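Local coordinates for cytochrome cL (Hyphomicrobium denitrificans, PDB 2D0W), which carries a haem group that transfers electrons and probably accepts electrons from methanol dehydrogenase during methanol oxidation in the periplasm, at residues G37-V42 and T86-L91; L48-E53 and M115-A120. All blocks are in the same frame, centred on the assembly; numbering follows the deposited sequence.

Contact 1: G37-V42 and T86-L91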
# COMPACT_ATOMS: atom_id res chain seq x y z
N GLY A 37 10.38 4.18 6.95
CA GLY A 37 8.90 4.31 6.84
C GLY A 37 8.41 4.73 5.45
O GLY A 37 7.22 4.95 5.24
N VAL A 38 9.31 4.91 4.51
CA VAL A 38 8.89 5.26 3.15
C VAL A 38 8.99 4.00 2.24
O VAL A 38 9.96 3.26 2.30
CB VAL A 38 9.67 6.49 2.58
CG1 VAL A 38 9.30 6.75 1.12
CG2 VAL A 38 9.39 7.74 3.42
N ASP A 39 7.93 3.74 1.46
CA ASP A 39 7.81 2.51 0.64
C ASP A 39 8.33 2.85 -0.73
O ASP A 39 7.66 3.59 -1.46
CB ASP A 39 6.33 2.14 0.52
CG ASP A 39 6.08 0.93 -0.38
OD1 ASP A 39 4.90 0.47 -0.43
OD2 ASP A 39 7.02 0.40 -1.02
N PRO A 40 9.52 2.31 -1.09
CA PRO A 40 10.17 2.66 -2.38
C PRO A 40 9.57 2.03 -3.62
O PRO A 40 10.00 2.34 -4.76
CB PRO A 40 11.60 2.18 -2.19
CG PRO A 40 11.49 1.10 -1.13
CD PRO A 40 10.33 1.38 -0.28
N TYR A 41 8.55 1.19 -3.44
CA TYR A 41 7.83 0.67 -4.61
C TYR A 41 6.73 1.59 -5.11
O TYR A 41 6.10 1.32 -6.14
CB TYR A 41 7.22 -0.69 -4.31
CG TYR A 41 8.19 -1.83 -4.12
CD1 TYR A 41 9.44 -1.85 -4.77
CD2 TYR A 41 7.85 -2.90 -3.32
CE1 TYR A 41 10.31 -2.93 -4.62
CE2 TYR A 41 8.72 -3.99 -3.16
CZ TYR A 41 9.95 -4.00 -3.82
OH TYR A 41 10.81 -5.08 -3.65
N VAL A 42 6.44 2.64 -4.36
CA VAL A 42 5.33 3.54 -4.72
C VAL A 42 5.60 4.14 -6.09
O VAL A 42 6.72 4.62 -6.38
CB VAL A 42 5.09 4.60 -3.58
CG1 VAL A 42 4.21 5.77 -4.01
CG2 VAL A 42 4.38 3.93 -2.37
N THR A 86 -2.30 8.67 5.14
CA THR A 86 -1.67 9.46 4.07
C THR A 86 -0.13 9.28 4.04
O THR A 86 0.55 9.77 3.13
CB THR A 86 -2.03 10.99 4.17
OG1 THR A 86 -1.48 11.57 5.37
CG2 THR A 86 -3.53 11.23 4.13
N THR A 87 0.43 8.63 5.06
CA THR A 87 1.84 8.23 5.06
C THR A 87 1.90 6.72 4.83
O THR A 87 0.98 5.98 5.26
CB THR A 87 2.55 8.62 6.40
OG1 THR A 87 2.10 7.78 7.46
CG2 THR A 87 2.19 10.06 6.80
N ASP A 88 2.98 6.25 4.21
CA ASP A 88 3.15 4.80 4.00
C ASP A 88 3.29 4.10 5.32
O ASP A 88 2.81 3.00 5.47
CB ASP A 88 4.35 4.47 3.10
CG ASP A 88 4.14 4.94 1.66
OD1 ASP A 88 5.12 5.10 0.94
OD2 ASP A 88 3.00 5.19 1.25
N LYS A 89 3.91 4.77 6.29
CA LYS A 89 4.08 4.15 7.62
C LYS A 89 2.73 3.84 8.27
O LYS A 89 2.56 2.75 8.84
CB LYS A 89 4.94 5.01 8.53
CG LYS A 89 5.57 4.24 9.65
CD LYS A 89 4.87 4.49 10.95
CE LYS A 89 5.75 5.27 11.90
NZ LYS A 89 6.75 4.38 12.49
N GLY A 90 1.81 4.80 8.21
CA GLY A 90 0.46 4.63 8.79
C GLY A 90 -0.35 3.57 8.10
O GLY A 90 -0.99 2.75 8.76
N LEU A 91 -0.34 3.59 6.77
CA LEU A 91 -1.03 2.59 5.95
C LEU A 91 -0.50 1.19 6.26
O LEU A 91 -1.27 0.23 6.51
CB LEU A 91 -0.89 2.96 4.44
CG LEU A 91 -1.66 2.07 3.47
CD1 LEU A 91 -3.05 1.96 3.98
CD2 LEU A 91 -1.69 2.61 2.03
O HOH W 1 5.75 7.05 5.80
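Asp39 and Asp88 join an Asx turn in the loop after helix 28-36 to the first turn of helix 88-97. The direct hydrogen bond between the segments runs from Asp39 N to Asp88 OD1, at 3.2 Å and 154°. The N-H comes from the anti side of the carboxylate, 16° out of its plane. Within the loop, Tyr41 N donates to Asp39 OD2 at 3.0 Å and closes the Asx turn. On the helix side, Thr87 is the N-cap residue, and its OG1 accepts from Gly90 N. The other oxygen of Asp88, OD2, forms a salt bridge with Arg123 of helix 112-124, which probably offsets the charge of Asp88. With an alanine here, Arg123 would probably lose its acidic mate and Asp39 N its acceptor. A methyl, Val42 CG2, packs 3.6 Å from the carboxylate oxygen Asp88 OD1, and the two side chains cross at a slant. Asp88 CG stands anti to its carbonyl carbon (chi1 -68°), which carries the carboxylate toward the loop. A water bridges the two backbones. It donates to Gly37 O at 2.6 Å and accepts from Lys89 N at 3.0 Å.

Contact 2: L48-E53 and M115-A120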
# COMPACT_ATOMS: atom_id res chain seq x y z
N LEU A 48 3.35 -2.91 -9.67
CA LEU A 48 1.88 -2.77 -9.61
C LEU A 48 1.03 -3.99 -9.85
O LEU A 48 0.13 -4.24 -9.04
CB LEU A 48 1.37 -1.56 -10.42
CG LEU A 48 1.99 -0.23 -9.98
CD1 LEU A 48 1.61 0.87 -10.95
CD2 LEU A 48 1.68 0.15 -8.52
N PRO A 49 1.30 -4.77 -10.94
CA PRO A 49 0.52 -6.02 -11.11
C PRO A 49 0.53 -6.93 -9.88
O PRO A 49 -0.50 -7.50 -9.52
CB PRO A 49 1.23 -6.65 -12.33
CG PRO A 49 1.86 -5.52 -13.11
CD PRO A 49 2.26 -4.53 -12.04
N LYS A 50 1.69 -7.13 -9.28
CA LYS A 50 1.74 -7.93 -8.08
C LYS A 50 0.92 -7.30 -6.91
O LYS A 50 0.12 -8.01 -6.25
CB LYS A 50 3.15 -8.27 -7.66
CG LYS A 50 3.18 -9.09 -6.37
CD LYS A 50 3.10 -10.55 -6.68
CE LYS A 50 2.82 -11.33 -5.40
NZ LYS A 50 2.57 -12.77 -5.68
N GLY A 51 1.04 -6.00 -6.71
CA GLY A 51 0.23 -5.32 -5.68
C GLY A 51 -1.24 -5.53 -5.95
O GLY A 51 -1.99 -5.86 -5.04
N GLU A 52 -1.65 -5.39 -7.23
CA GLU A 52 -3.06 -5.61 -7.60
C GLU A 52 -3.54 -7.02 -7.36
O GLU A 52 -4.66 -7.22 -6.84
CB GLU A 52 -3.27 -5.28 -9.09
CG GLU A 52 -4.65 -5.59 -9.56
CD GLU A 52 -4.77 -5.42 -11.08
OE1 GLU A 52 -3.82 -5.76 -11.78
OE2 GLU A 52 -5.82 -4.95 -11.55
N GLU A 53 -2.72 -8.03 -7.70
CA GLU A 53 -3.19 -9.41 -7.44
C GLU A 53 -3.44 -9.70 -5.95
O GLU A 53 -4.41 -10.36 -5.60
CB GLU A 53 -2.32 -10.51 -8.12
CG GLU A 53 -0.83 -10.40 -7.94
CD GLU A 53 -0.02 -11.26 -8.95
OE1 GLU A 53 -0.08 -12.51 -8.87
OE2 GLU A 53 0.70 -10.67 -9.82
N MET A 115 3.75 -6.86 1.14
CA MET A 115 3.03 -5.77 1.79
C MET A 115 3.35 -4.46 1.11
O MET A 115 2.49 -3.58 0.96
CB MET A 115 3.44 -5.68 3.26
CG MET A 115 2.93 -4.41 3.93
SD MET A 115 1.17 -4.54 4.29
CE MET A 115 1.28 -5.39 5.86
N LEU A 116 4.61 -4.29 0.74
CA LEU A 116 5.03 -3.01 0.15
C LEU A 116 4.50 -2.78 -1.26
O LEU A 116 4.37 -1.64 -1.70
CB LEU A 116 6.56 -2.88 0.21
CG LEU A 116 7.13 -2.74 1.60
CD1 LEU A 116 8.63 -2.64 1.49
CD2 LEU A 116 6.53 -1.51 2.34
N LYS A 117 4.28 -3.87 -1.99
CA LYS A 117 3.72 -3.82 -3.33
C LYS A 117 2.22 -3.59 -3.26
O LYS A 117 1.59 -2.92 -4.06
CB LYS A 117 3.99 -5.14 -4.06
CG LYS A 117 5.47 -5.40 -4.44
CD LYS A 117 5.58 -6.83 -5.02
CE LYS A 117 6.90 -7.10 -5.65
NZ LYS A 117 7.93 -6.91 -4.63
N LEU A 118 1.62 -4.20 -2.27
CA LEU A 118 0.19 -3.93 -1.98
C LEU A 118 -0.02 -2.43 -1.75
O LEU A 118 -0.96 -1.83 -2.28
CB LEU A 118 -0.24 -4.70 -0.73
CG LEU A 118 -1.63 -4.38 -0.15
CD1 LEU A 118 -2.73 -4.49 -1.21
CD2 LEU A 118 -1.88 -5.29 1.09
N ILE A 119 0.82 -1.83 -0.92
CA ILE A 119 0.67 -0.39 -0.59
C ILE A 119 0.88 0.45 -1.90
O ILE A 119 0.14 1.39 -2.17
CB ILE A 119 1.65 -0.02 0.52
CG1 ILE A 119 1.17 -0.58 1.86
CG2 ILE A 119 1.89 1.52 0.61
CD1 ILE A 119 2.22 -0.54 3.03
N ALA A 120 1.84 0.08 -2.73
CA ALA A 120 2.06 0.79 -4.01
C ALA A 120 0.82 0.74 -4.85
O ALA A 120 0.47 1.72 -5.52
CB ALA A 120 3.23 0.19 -4.81
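Lys117 O receives a CA-H...O contact from Gly51, with 3.2 Å between Gly51 CA and Lys117 O and 132° at the hydrogen. No conventional hydrogen bond links the segments. Segments 48-53 and 115-120 of helices 48-58 and 112-124 cross nearly at right angles, at -95°, with their local axes 7.3 Å apart. This matches the crossing of the first and last helices of the cytochrome c fold, although this chain has further helices outside them. Glycine makes it possible: Gly51 CA is 4.0 Å from Leu118 CA, and a side chain on Gly51 would run into Lys117 O. Side chains close the crossing on its flanks. Leu48 CD2 lies 3.6 Å from Ala120 O and 4.0 Å from Ala120 CB. Trp121 and Trp152 also pack on Leu48. Elsewhere, two lysines meet through their methylenes, Lys50 CG lying 3.6 Å from Lys117 CD. The two chains pass at a slant. Lys50 is bent at chi2 (89°), and its ammonium end leads away from the other helix. Lys117 bends near its tip, and its NZ forms a salt bridge with Asp113. Leu118 points away from helix 48-58 at its CB, touches the haem and lies near Cys59, one of the cysteines that bind it covalently. The contact therefore depends on close backbone approach and aliphatic packing, while the lysine charges are directed elsewhere.

In the fold
Both contacts are buried, and each centre lies about 7 Å from the centre of the chain. Contact 2 joins two helices of the haem-binding core. Contact 1 ties a loop to a third helix, 88-97. Helix 112-124 is shared ground: it supplies Arg123 to the acid of contact 1 and Lys117 and Ala120 to contact 2. Tyr41 and Asp39 of the loop pack against it, with Tyr41 O 3.4 Å from Ala120 CB. The chemistry differs with the partners. The loop meets its helix through carboxylate, backbone and water. The two crossing helices meet through bare backbone and hydrocarbon. The haem is touched by Leu118 of contact 2, and by Leu91, which does not meet the loop.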